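Local coordinates for fructose-bisphosphate aldolase (PDB 4MOZ), which belongs to the DeoC/LacD aldolase family and folds as a TIM barrel, a closed ring of eight parallel strands wrapped by helices, at residues 98-103 against 170-175. Numbering follows the deposited sequence.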
# COMPACT_ATOMS: atom_id res chain seq x y z
N ASN C 98 32.41 -11.64 8.01
CA ASN C 98 31.17 -12.17 7.48
C ASN C 98 30.03 -11.27 7.93
O ASN C 98 29.68 -11.26 9.11
CB ASN C 98 30.93 -13.61 7.94
CG ASN C 98 32.06 -14.55 7.56
OD1 ASN C 98 32.55 -14.53 6.43
ND2 ASN C 98 32.46 -15.40 8.50
N TYR C 99 29.48 -10.50 7.00
CA TYR C 99 28.42 -9.54 7.31
C TYR C 99 27.02 -10.13 7.18
O TYR C 99 26.70 -10.80 6.19
CB TYR C 99 28.54 -8.27 6.46
CG TYR C 99 29.77 -7.44 6.78
CD1 TYR C 99 29.82 -6.66 7.94
CD2 TYR C 99 30.88 -7.45 5.94
CE1 TYR C 99 30.94 -5.91 8.25
CE2 TYR C 99 32.01 -6.69 6.23
CZ TYR C 99 32.03 -5.93 7.38
OH TYR C 99 33.15 -5.18 7.68
N LEU C 100 26.21 -9.88 8.20
CA LEU C 100 24.79 -10.18 8.16
C LEU C 100 24.04 -8.84 8.18
O LEU C 100 24.13 -8.09 9.16
CB LEU C 100 24.39 -11.02 9.37
CG LEU C 100 22.98 -11.63 9.35
CD1 LEU C 100 23.05 -13.07 8.89
CD2 LEU C 100 22.36 -11.56 10.73
N VAL C 101 23.33 -8.55 7.10
CA VAL C 101 22.62 -7.28 6.98
C VAL C 101 21.26 -7.33 7.68
O VAL C 101 20.37 -8.10 7.29
CB VAL C 101 22.46 -6.84 5.51
CG1 VAL C 101 21.72 -5.51 5.42
CG2 VAL C 101 23.82 -6.74 4.84
N LYS C 102 21.13 -6.53 8.73
CA LYS C 102 19.88 -6.43 9.48
C LYS C 102 18.89 -5.58 8.69
O LYS C 102 19.05 -4.36 8.58
CB LYS C 102 20.15 -5.86 10.88
CG LYS C 102 18.92 -5.76 11.78
CD LYS C 102 18.22 -7.10 11.95
CE LYS C 102 17.42 -7.14 13.24
NZ LYS C 102 16.28 -6.17 13.21
N MSE C 103 17.87 -6.23 8.15
CA MSE C 103 16.95 -5.64 7.18
C MSE C 103 15.96 -4.63 7.76
O MSE C 103 15.55 -3.70 7.07
CB MSE C 103 16.17 -6.73 6.45
CG MSE C 103 17.04 -7.67 5.65
SE MSE C 103 18.04 -6.77 4.25
CE MSE C 103 16.55 -6.28 3.06
N GLY C 170 20.87 -17.70 -2.07
CA GLY C 170 21.87 -18.47 -1.32
C GLY C 170 22.39 -17.76 -0.08
O GLY C 170 23.50 -18.06 0.39
N LEU C 171 21.61 -16.84 0.46
CA LEU C 171 21.94 -16.15 1.70
C LEU C 171 21.27 -16.85 2.87
O LEU C 171 20.16 -17.36 2.73
CB LEU C 171 21.47 -14.69 1.65
CG LEU C 171 22.13 -13.76 0.63
CD1 LEU C 171 21.30 -12.50 0.46
CD2 LEU C 171 23.56 -13.42 1.04
N ILE C 172 21.95 -16.89 4.01
CA ILE C 172 21.33 -17.43 5.21
C ILE C 172 20.40 -16.39 5.83
O ILE C 172 20.50 -15.20 5.52
CB ILE C 172 22.36 -17.97 6.24
CG1 ILE C 172 23.12 -16.83 6.91
CG2 ILE C 172 23.31 -18.98 5.58
CD1 ILE C 172 23.62 -17.17 8.30
N VAL C 173 19.48 -16.83 6.69
CA VAL C 173 18.54 -15.92 7.33
C VAL C 173 18.45 -16.16 8.83
O VAL C 173 18.16 -17.28 9.28
CB VAL C 173 17.13 -16.02 6.72
CG1 VAL C 173 16.20 -15.00 7.37
CG2 VAL C 173 17.18 -15.80 5.21
N VAL C 174 18.68 -15.11 9.60
CA VAL C 174 18.50 -15.12 11.04
C VAL C 174 17.29 -14.24 11.38
O VAL C 174 17.25 -13.06 11.01
CB VAL C 174 19.74 -14.59 11.80
CG1 VAL C 174 19.54 -14.67 13.31
CG2 VAL C 174 21.00 -15.34 11.38
N LEU C 175 16.31 -14.81 12.07
CA LEU C 175 15.18 -14.03 12.54
C LEU C 175 15.28 -13.79 14.04
O LEU C 175 15.46 -14.73 14.81
CB LEU C 175 13.86 -14.73 12.20
CG LEU C 175 13.51 -14.93 10.72
CD1 LEU C 175 12.19 -15.68 10.60
CD2 LEU C 175 13.43 -13.60 9.98
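Leu100 meets Val174 and Ile172 inside the barrel, and apolar side chains make the whole contact. Leu100 CD1 lies 3.9 Å from Val174 CG2. The same methyl, Leu100 CD1, is 4.2 Å from Ile172 CD1, so this one branch touches both partners. The second branch turns to Val174 alone, with Leu100 CD2 4.1 Å from Val174 CB. Leu100 CD2 is also 4.1 Å from Val174 CG2; both arms of the Leu100 fork thus sit against that valine methyl, and CD2 reaches CB as well. In each pair the side chains cross at about a right angle. Ile172 is touched at its CD1 methyl, whereas Val174 is met at CG2 and CB.

Torsions explain how the methyls arrive. In Leu100, CG stands anti to the backbone N (chi1 -169°), and the side chain leaves its backbone toward strand 172-177. Val174 also starts toward its partner, whereas Ile172 does not; there CG1 lies between the backbone N and the carbonyl carbon (chi1 71°), and only the terminal CD1 comes close.

The backbones themselves stay apart: the nearest alpha carbons, Leu100 CA and Val174 CA, are separated by 8.5 Å, too far for adjacent strands of a sheet. About 117 Å² is buried in total, and all three touching residues are buried, which fits a small patch of the barrel's hydrophobic interior.

Strands 99-102 and 172-177 are third and fifth in the barrel, with 138-145 between them, so the contact spans its inside across one intervening strand. Leu100 bonds through its backbone to Met80 and Gly82 of strand 79-82, while Val173, directed away from Leu100, packs outward on helix 152-168. Ile172 additionally touches Tyr23 and Ala30 of helix 20-30.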